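Local coordinates for USG-1 protein homolog (PDB 2HJS) that probably acts as an NAD-binding oxidoreductase of the aspartate-semialdehyde dehydrogenase family and forms a dimer, at residues T294-V299 against L311-D316; C132-E137 against F244-S249; C139-P144 against K271-V276. One frame throughout, in Å; residues are numbered along the deposited sequence.

How the contacts relate
Past the N-terminal, probably NAD-binding region, the chain forms helix 133-145, which supplies one side of two contacts in succession: C132-E137 for contact 2 and C139-P144 for contact 3. Strand 246-254 then returns to the start of the helix and closes contact 2 over 106 intervening residues. Strand 273-275 reaches the later turns and closes contact 3, so that these two loops cross. Contact 1 follows in series, a short hairpin closure between strands 294-301 and 308-315. In the mixed sheet that hairpin lies between the other two strands, 308-315 beside 246-254 and 294-301 beside 273-275. One helix and four neighbouring strands are thereby tied together.

Contact 1. Residues T294-V299 against L311-D316; sequences TYVGRV and LWIVSD
Y295 and V314 form one antiparallel hydrogen-bonded pair across T294-V299 and L311-D316, and G297 and W312 another, each with two N-H...O bonds; Y295 N to V314 O is 2.9 Å and W312 N to G297 O 2.8 Å. Between them V296 and I313 form a non-hydrogen-bonded pair, in which the CA-H of V296 points at W312 O (3.2 Å, CA to O).

A side-chain hydrogen bond extends the pairing at one end, where S315 OG donates to T294 OG1 at 2.9 Å. That same T294 oxygen is also hydrogen-bonded to E140 and K320, a three-way grip on a buried hydroxyl.

Apolar contacts divide between the two faces. On one, the side chains of T294 and I313 cross obliquely, each with its CG2 anti to its own backbone N, and the two CG2 methyls, of T294 and I313, meet at 3.5 Å. V299 CG2 lies alongside L311 CD2 at 3.9 Å; V141 of helix 133-145 covers T294, V296 and L311. On the other, Y295 CB rests on V314 CG2 (3.7 Å), while the tyrosine ring leads off toward P282. R298, in touch with W312 through its CB, sends its guanidinium to a salt bridge with E215 of the second subunit.

Two neighbouring antiparallel strands joined by a short connection make this a beta hairpin, here part of the mixed sheet of the dimerisation domain.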
loop_
_atom_site.group_PDB
_atom_site.type_symbol
_atom_site.label_atom_id
_atom_site.label_comp_id
_atom_site.label_asym_id
_atom_site.label_seq_id
_atom_site.Cartn_x
_atom_site.Cartn_y
_atom_site.Cartn_z
ATOM N N THR A 294 -10.313 -4.895 -15.560
ATOM C CA THR A 294 -9.256 -4.797 -14.574
ATOM C C THR A 294 -8.202 -3.878 -15.221
ATOM O O THR A 294 -7.706 -4.158 -16.311
ATOM C CB THR A 294 -8.703 -6.185 -14.303
ATOM O OG1 THR A 294 -9.678 -6.929 -13.569
ATOM C CG2 THR A 294 -7.405 -6.145 -13.524
ATOM N N TYR A 295 -7.892 -2.777 -14.555
ATOM C CA TYR A 295 -6.982 -1.762 -15.101
ATOM C C TYR A 295 -5.548 -2.020 -14.649
ATOM O O TYR A 295 -5.324 -2.335 -13.494
ATOM C CB TYR A 295 -7.399 -0.393 -14.609
ATOM C CG TYR A 295 -8.587 0.188 -15.310
ATOM C CD1 TYR A 295 -8.414 1.160 -16.288
ATOM C CD2 TYR A 295 -9.895 -0.231 -15.008
ATOM C CE1 TYR A 295 -9.502 1.726 -16.946
ATOM C CE2 TYR A 295 -10.998 0.324 -15.676
ATOM C CZ TYR A 295 -10.780 1.298 -16.643
ATOM O OH TYR A 295 -11.831 1.875 -17.313
ATOM N N VAL A 296 -4.586 -1.894 -15.563
ATOM C CA VAL A 296 -3.195 -2.165 -15.241
ATOM C C VAL A 296 -2.354 -0.994 -15.735
ATOM O O VAL A 296 -2.452 -0.635 -16.901
ATOM C CB VAL A 296 -2.672 -3.472 -15.910
ATOM C CG1 VAL A 296 -1.209 -3.780 -15.452
ATOM C CG2 VAL A 296 -3.567 -4.627 -15.570
ATOM N N GLY A 297 -1.530 -0.423 -14.850
ATOM C CA GLY A 297 -0.606 0.638 -15.214
ATOM C C GLY A 297 0.762 0.557 -14.553
ATOM O O GLY A 297 1.088 -0.431 -13.877
ATOM N N ARG A 298 1.559 1.608 -14.774
ATOM C CA ARG A 298 2.886 1.806 -14.197
ATOM C C ARG A 298 3.831 0.674 -14.560
ATOM O O ARG A 298 4.671 0.287 -13.754
ATOM C CB ARG A 298 2.837 2.033 -12.666
ATOM C CG ARG A 298 2.058 3.264 -12.207
ATOM C CD ARG A 298 2.668 3.847 -10.949
ATOM N NE ARG A 298 4.063 4.232 -11.171
ATOM C CZ ARG A 298 4.984 4.393 -10.233
ATOM N NH1 ARG A 298 4.668 4.247 -8.950
ATOM N NH2 ARG A 298 6.232 4.738 -10.588
ATOM N N VAL A 299 3.670 0.131 -15.766
ATOM C CA VAL A 299 4.548 -0.935 -16.245
ATOM C C VAL A 299 5.923 -0.333 -16.455
ATOM O O VAL A 299 6.077 0.570 -17.257
ATOM C CB VAL A 299 4.026 -1.578 -17.557
ATOM C CG1 VAL A 299 5.082 -2.576 -18.145
ATOM C CG2 VAL A 299 2.692 -2.266 -17.322
ATOM N N LEU A 311 4.001 -3.767 -11.866
ATOM C CA LEU A 311 2.670 -3.524 -12.401
ATOM C C LEU A 311 1.845 -2.921 -11.270
ATOM O O LEU A 311 2.050 -3.264 -10.121
ATOM C CB LEU A 311 1.969 -4.846 -12.795
ATOM C CG LEU A 311 2.672 -5.898 -13.650
ATOM C CD1 LEU A 311 1.831 -7.147 -13.577
ATOM C CD2 LEU A 311 2.729 -5.427 -15.087
ATOM N N TRP A 312 0.871 -2.084 -11.622
ATOM C CA TRP A 312 -0.126 -1.592 -10.678
ATOM C C TRP A 312 -1.476 -2.000 -11.234
ATOM O O TRP A 312 -1.752 -1.784 -12.396
ATOM C CB TRP A 312 -0.004 -0.079 -10.545
ATOM C CG TRP A 312 -1.188 0.663 -9.930
ATOM C CD1 TRP A 312 -2.213 1.297 -10.615
ATOM C CD2 TRP A 312 -1.438 0.900 -8.530
ATOM N NE1 TRP A 312 -3.069 1.895 -9.714
ATOM C CE2 TRP A 312 -2.623 1.664 -8.438
ATOM C CE3 TRP A 312 -0.782 0.527 -7.345
ATOM C CZ2 TRP A 312 -3.146 2.101 -7.210
ATOM C CZ3 TRP A 312 -1.313 0.948 -6.121
ATOM C CH2 TRP A 312 -2.484 1.739 -6.073
ATOM N N ILE A 313 -2.290 -2.651 -10.409
ATOM C CA ILE A 313 -3.541 -3.245 -10.868
ATOM C C ILE A 313 -4.687 -2.686 -10.026
ATOM O O ILE A 313 -4.590 -2.633 -8.801
ATOM C CB ILE A 313 -3.506 -4.792 -10.717
ATOM C CG1 ILE A 313 -2.286 -5.389 -11.438
ATOM C CG2 ILE A 313 -4.845 -5.407 -11.202
ATOM C CD1 ILE A 313 -2.053 -6.877 -11.127
ATOM N N VAL A 314 -5.755 -2.227 -10.667
ATOM C CA VAL A 314 -6.939 -1.856 -9.894
ATOM C C VAL A 314 -8.153 -2.517 -10.492
ATOM O O VAL A 314 -8.293 -2.611 -11.714
ATOM C CB VAL A 314 -7.143 -0.296 -9.692
ATOM C CG1 VAL A 314 -5.956 0.352 -8.849
ATOM C CG2 VAL A 314 -7.381 0.441 -10.987
ATOM N N SER A 315 -9.020 -2.999 -9.619
ATOM C CA SER A 315 -10.210 -3.729 -10.053
ATOM C C SER A 315 -11.306 -3.602 -9.010
ATOM O O SER A 315 -11.025 -3.415 -7.806
ATOM C CB SER A 315 -9.869 -5.211 -10.207
ATOM O OG SER A 315 -10.798 -5.844 -11.092
ATOM N N ASP A 316 -12.538 -3.718 -9.477
ATOM C CA ASP A 316 -13.713 -3.766 -8.621
ATOM C C ASP A 316 -13.803 -5.170 -7.989
ATOM O O ASP A 316 -14.184 -6.147 -8.648
ATOM C CB ASP A 316 -14.970 -3.420 -9.446
ATOM C CG ASP A 316 -16.227 -3.320 -8.601
ATOM O OD1 ASP A 316 -16.287 -3.972 -7.521
ATOM O OD2 ASP A 316 -17.166 -2.599 -9.031
#

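Contact 2. Residues C132-E137 against F244-S249; sequences CAVAAE and FGDSLS
The carboxylates of E137 and D246 meet with their planes 61° apart, the two side chains crossing at about a right angle. E137 OE1 approaches D246 OD2 to 2.5 Å and lies close to the plane of the aspartate group. Near that plane too, at the same oxygen, sits the methyl of A133, its CB 3.4 Å from D246 OD2. One face of the aspartate carboxylate is covered by V134, whose CG2 stands above it, 3.7 Å from D246 CG. Over a face of the E137 carboxylate lies the CB of S315, from the strand next to that of D246. The glutamate already points at the strand from its CB; a bend at its second torsion (chi2 145°) turns the acid group toward D246.

All this happens where the first turns of helix 133-145 pack on strand 246-254, helix-on-sheet packing against the mixed sheet of the dimerisation domain; the two short segments run at 52° to each other with their axes 9.6 Å apart.

Further along the strand the contact becomes apolar. V134 divides its two methyls: CG2 goes to the aspartate, while CG1, placed anti to the backbone N, meets L248 CD2 at 4.0 Å. The other methyl of the leucine, CD1, reaches V134 O at 4.1 Å. L156 of strand 151-160 touches both V134 and L248, and I218 of helix 213-225 adds a further neighbour to the valine.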
loop_
_atom_site.group_PDB
_atom_site.type_symbol
_atom_site.label_atom_id
_atom_site.label_comp_id
_atom_site.label_asym_id
_atom_site.label_seq_id
_atom_site.Cartn_x
_atom_site.Cartn_y
_atom_site.Cartn_z
ATOM N N CYS A 132 -10.902 -15.711 -4.465
ATOM C CA CYS A 132 -11.115 -14.399 -3.850
ATOM C C CYS A 132 -10.686 -13.313 -4.849
ATOM O O CYS A 132 -9.890 -13.582 -5.746
ATOM C CB CYS A 132 -10.353 -14.278 -2.530
ATOM S SG CYS A 132 -8.597 -14.171 -2.705
ATOM N N ALA A 133 -11.249 -12.117 -4.715
ATOM C CA ALA A 133 -11.022 -11.042 -5.662
ATOM C C ALA A 133 -9.543 -10.762 -5.927
ATOM O O ALA A 133 -9.129 -10.616 -7.095
ATOM C CB ALA A 133 -11.725 -9.749 -5.201
ATOM N N VAL A 134 -8.742 -10.671 -4.863
ATOM C CA VAL A 134 -7.340 -10.291 -5.069
ATOM C C VAL A 134 -6.588 -11.333 -5.907
ATOM O O VAL A 134 -5.863 -10.968 -6.834
ATOM C CB VAL A 134 -6.598 -10.029 -3.734
ATOM C CG1 VAL A 134 -5.079 -9.922 -3.972
ATOM C CG2 VAL A 134 -7.123 -8.744 -3.104
ATOM N N ALA A 135 -6.755 -12.614 -5.578
ATOM C CA ALA A 135 -6.117 -13.674 -6.332
ATOM C C ALA A 135 -6.633 -13.690 -7.784
ATOM O O ALA A 135 -5.859 -13.933 -8.722
ATOM C CB ALA A 135 -6.380 -15.020 -5.684
ATOM N N ALA A 136 -7.924 -13.424 -7.962
ATOM C CA ALA A 136 -8.523 -13.436 -9.311
ATOM C C ALA A 136 -7.928 -12.358 -10.163
ATOM O O ALA A 136 -7.618 -12.595 -11.325
ATOM C CB ALA A 136 -10.065 -13.267 -9.243
ATOM N N GLU A 137 -7.753 -11.175 -9.578
ATOM C CA GLU A 137 -7.238 -10.008 -10.315
ATOM C C GLU A 137 -5.733 -10.113 -10.594
ATOM O O GLU A 137 -5.271 -9.779 -11.677
ATOM C CB GLU A 137 -7.603 -8.706 -9.588
ATOM C CG GLU A 137 -9.120 -8.545 -9.459
ATOM C CD GLU A 137 -9.573 -7.863 -8.156
ATOM O OE1 GLU A 137 -8.722 -7.573 -7.263
ATOM O OE2 GLU A 137 -10.803 -7.625 -8.038
ATOM N N PHE A 244 -14.292 1.022 -1.863
ATOM C CA PHE A 244 -14.466 -0.037 -2.853
ATOM C C PHE A 244 -13.212 -0.205 -3.739
ATOM O O PHE A 244 -12.550 0.796 -4.082
ATOM C CB PHE A 244 -15.665 0.305 -3.746
ATOM C CG PHE A 244 -16.939 0.544 -2.995
ATOM C CD1 PHE A 244 -17.489 1.819 -2.926
ATOM C CD2 PHE A 244 -17.594 -0.506 -2.361
ATOM C CE1 PHE A 244 -18.676 2.055 -2.222
ATOM C CE2 PHE A 244 -18.810 -0.285 -1.652
ATOM C CZ PHE A 244 -19.336 0.986 -1.582
ATOM N N GLY A 245 -12.901 -1.453 -4.109
ATOM C CA GLY A 245 -11.853 -1.756 -5.101
ATOM C C GLY A 245 -10.565 -2.273 -4.494
ATOM O O GLY A 245 -10.204 -1.885 -3.374
ATOM N N ASP A 246 -9.882 -3.170 -5.213
ATOM C CA ASP A 246 -8.538 -3.625 -4.817
ATOM C C ASP A 246 -7.494 -2.826 -5.583
ATOM O O ASP A 246 -7.671 -2.611 -6.772
ATOM C CB ASP A 246 -8.345 -5.102 -5.165
ATOM C CG ASP A 246 -9.259 -6.011 -4.379
ATOM O OD1 ASP A 246 -9.561 -5.727 -3.180
ATOM O OD2 ASP A 246 -9.672 -7.023 -4.974
ATOM N N SER A 247 -6.435 -2.377 -4.906
ATOM C CA SER A 247 -5.290 -1.720 -5.533
ATOM C C SER A 247 -4.030 -2.572 -5.275
ATOM O O SER A 247 -3.629 -2.742 -4.133
ATOM C CB SER A 247 -5.084 -0.310 -4.949
ATOM O OG SER A 247 -6.274 0.466 -5.070
ATOM N N LEU A 248 -3.416 -3.107 -6.324
ATOM C CA LEU A 248 -2.321 -4.057 -6.144
ATOM C C LEU A 248 -1.012 -3.506 -6.695
ATOM O O LEU A 248 -0.984 -3.001 -7.809
ATOM C CB LEU A 248 -2.622 -5.386 -6.856
ATOM C CG LEU A 248 -4.019 -6.016 -6.687
ATOM C CD1 LEU A 248 -4.079 -7.345 -7.438
ATOM C CD2 LEU A 248 -4.334 -6.220 -5.202
ATOM N N SER A 249 0.060 -3.620 -5.916
ATOM C CA SER A 249 1.388 -3.301 -6.401
ATOM C C SER A 249 2.190 -4.596 -6.504
ATOM O O SER A 249 2.425 -5.287 -5.519
ATOM C CB SER A 249 2.068 -2.287 -5.484
ATOM O OG SER A 249 3.395 -2.085 -5.926
#

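Contact 3. Residues C139-P144 against K271-V276; sequences CEVLAP and KGIEWV
I273 reaches from strand 273-275 to the helical segment C139-P144, a piece of helix-on-sheet packing at an edge strand of the mixed sheet, as counted within this chain, in the dimerisation domain. The short axes stand 10.4 Å apart, with the two segments running at 73° to one another, so the strand passes steeply across the helix and the gap is bridged by side chains, I273 from the strand and E140 from the helix.

The apolar part of the contact is concentrated at the end of that isoleucine. Its CD1 touches the helix backbone, 3.6 Å from E140 O and 3.9 Å from V141 CA. Two side chains flank the same methyl at a looser distance: V141 CG2 and P144 CG each lie 4.3 Å from I273 CD1. The extended second torsion (chi2 169°) carries CD1 that far out. P144 sits at a kink of the helix, where its ring nitrogen carries no hydrogen and gives no hydrogen bond to the preceding turn. L267 of helix 260-269 also packs on V141, while V296 of the neighbouring strand touches I273.

Polar interactions gather round E140. Its CG is anti to the backbone N (chi1 166°) and the chain beyond is extended, which brings the carboxylate out to G272. E140 OE1 is hydrogen-bonded to T294, and E140 OE2 forms a salt bridge with K320, so both oxygens of this buried acid have partners. Toward K271 the link is through water: one molecule donates both its hydrogens, to E140 OE2 at 2.8 Å and to K271 O at 2.7 Å.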
loop_
_atom_site.group_PDB
_atom_site.type_symbol
_atom_site.label_atom_id
_atom_site.label_comp_id
_atom_site.label_asym_id
_atom_site.label_seq_id
_atom_site.Cartn_x
_atom_site.Cartn_y
_atom_site.Cartn_z
ATOM N N CYS A 139 -4.144 -13.004 -10.960
ATOM C CA CYS A 139 -3.934 -14.105 -11.916
ATOM C C CYS A 139 -4.413 -13.756 -13.299
ATOM O O CYS A 139 -3.816 -14.180 -14.284
ATOM C CB CYS A 139 -4.589 -15.411 -11.437
ATOM S SG CYS A 139 -3.724 -16.112 -10.015
ATOM N N GLU A 140 -5.478 -12.972 -13.366
ATOM C CA GLU A 140 -5.994 -12.533 -14.637
ATOM C C GLU A 140 -4.950 -11.728 -15.404
ATOM O O GLU A 140 -4.881 -11.814 -16.620
ATOM C CB GLU A 140 -7.257 -11.680 -14.435
ATOM C CG GLU A 140 -7.678 -10.901 -15.665
ATOM C CD GLU A 140 -8.868 -9.990 -15.394
ATOM O OE1 GLU A 140 -9.056 -9.607 -14.210
ATOM O OE2 GLU A 140 -9.612 -9.660 -16.361
ATOM N N VAL A 141 -4.162 -10.933 -14.684
ATOM C CA VAL A 141 -3.156 -10.082 -15.296
ATOM C C VAL A 141 -1.879 -10.875 -15.590
ATOM O O VAL A 141 -1.282 -10.712 -16.643
ATOM C CB VAL A 141 -2.849 -8.860 -14.389
ATOM C CG1 VAL A 141 -1.605 -8.086 -14.894
ATOM C CG2 VAL A 141 -4.088 -7.958 -14.312
ATOM N N LEU A 142 -1.481 -11.742 -14.670
ATOM C CA LEU A 142 -0.262 -12.540 -14.836
ATOM C C LEU A 142 -0.343 -13.637 -15.892
ATOM O O LEU A 142 0.637 -13.880 -16.602
ATOM C CB LEU A 142 0.103 -13.204 -13.524
ATOM C CG LEU A 142 1.147 -12.519 -12.663
ATOM C CD1 LEU A 142 1.055 -11.001 -12.689
ATOM C CD2 LEU A 142 0.983 -13.067 -11.255
ATOM N N ALA A 143 -1.488 -14.318 -15.975
ATOM C CA ALA A 143 -1.628 -15.440 -16.909
ATOM C C ALA A 143 -1.121 -15.111 -18.334
ATOM O O ALA A 143 -0.251 -15.820 -18.849
ATOM C CB ALA A 143 -3.062 -15.980 -16.939
ATOM N N PRO A 144 -1.656 -14.053 -18.975
ATOM C CA PRO A 144 -1.168 -13.777 -20.350
ATOM C C PRO A 144 0.310 -13.353 -20.422
ATOM O O PRO A 144 0.956 -13.564 -21.427
ATOM C CB PRO A 144 -2.088 -12.656 -20.852
ATOM C CG PRO A 144 -2.805 -12.138 -19.664
ATOM C CD PRO A 144 -2.711 -13.114 -18.544
ATOM N N LYS A 271 -8.606 -9.122 -23.599
ATOM C CA LYS A 271 -9.971 -8.763 -23.204
ATOM C C LYS A 271 -10.089 -8.721 -21.678
ATOM O O LYS A 271 -9.508 -9.551 -20.990
ATOM C CB LYS A 271 -10.979 -9.764 -23.787
ATOM C CG LYS A 271 -12.408 -9.601 -23.269
ATOM C CD LYS A 271 -13.320 -10.749 -23.678
ATOM C CE LYS A 271 -14.377 -10.285 -24.666
ATOM N NZ LYS A 271 -15.254 -9.211 -24.102
ATOM N N GLY A 272 -10.820 -7.739 -21.162
ATOM C CA GLY A 272 -11.087 -7.652 -19.737
ATOM C C GLY A 272 -9.999 -6.922 -18.974
ATOM O O GLY A 272 -10.169 -6.650 -17.781
ATOM N N ILE A 273 -8.869 -6.643 -19.643
ATOM C CA ILE A 273 -7.784 -5.857 -19.058
ATOM C C ILE A 273 -7.713 -4.536 -19.812
ATOM O O ILE A 273 -7.753 -4.515 -21.046
ATOM C CB ILE A 273 -6.416 -6.577 -19.144
ATOM C CG1 ILE A 273 -6.359 -7.772 -18.192
ATOM C CG2 ILE A 273 -5.290 -5.633 -18.781
ATOM C CD1 ILE A 273 -5.128 -8.684 -18.411
ATOM N N GLU A 274 -7.631 -3.434 -19.074
ATOM C CA GLU A 274 -7.396 -2.136 -19.694
ATOM C C GLU A 274 -6.006 -1.626 -19.314
ATOM O O GLU A 274 -5.719 -1.376 -18.139
ATOM C CB GLU A 274 -8.499 -1.139 -19.317
ATOM C CG GLU A 274 -8.430 0.202 -20.063
ATOM C CD GLU A 274 -8.431 0.071 -21.591
ATOM O OE1 GLU A 274 -7.550 0.682 -22.230
ATOM O OE2 GLU A 274 -9.307 -0.623 -22.155
ATOM N N TRP A 275 -5.133 -1.515 -20.308
ATOM C CA TRP A 275 -3.777 -1.058 -20.073
ATOM C C TRP A 275 -3.747 0.463 -20.084
ATOM O O TRP A 275 -4.285 1.078 -20.981
ATOM C CB TRP A 275 -2.782 -1.600 -21.107
ATOM C CG TRP A 275 -1.406 -0.931 -20.945
ATOM C CD1 TRP A 275 -0.543 -1.071 -19.877
ATOM C CD2 TRP A 275 -0.790 0.010 -21.837
ATOM N NE1 TRP A 275 0.580 -0.297 -20.077
ATOM C CE2 TRP A 275 0.454 0.382 -21.261
ATOM C CE3 TRP A 275 -1.157 0.566 -23.073
ATOM C CZ2 TRP A 275 1.327 1.282 -21.875
ATOM C CZ3 TRP A 275 -0.288 1.468 -23.682
ATOM C CH2 TRP A 275 0.948 1.809 -23.083
ATOM N N VAL A 276 -3.117 1.055 -19.075
ATOM C CA VAL A 276 -2.965 2.507 -18.999
ATOM C C VAL A 276 -1.472 2.829 -19.029
ATOM O O VAL A 276 -0.681 2.263 -18.265
ATOM C CB VAL A 276 -3.635 3.102 -17.716
ATOM C CG1 VAL A 276 -3.506 4.645 -17.688
ATOM C CG2 VAL A 276 -5.095 2.669 -17.618
HETATM O O HOH W 1 -8.999 -10.938 -18.764
#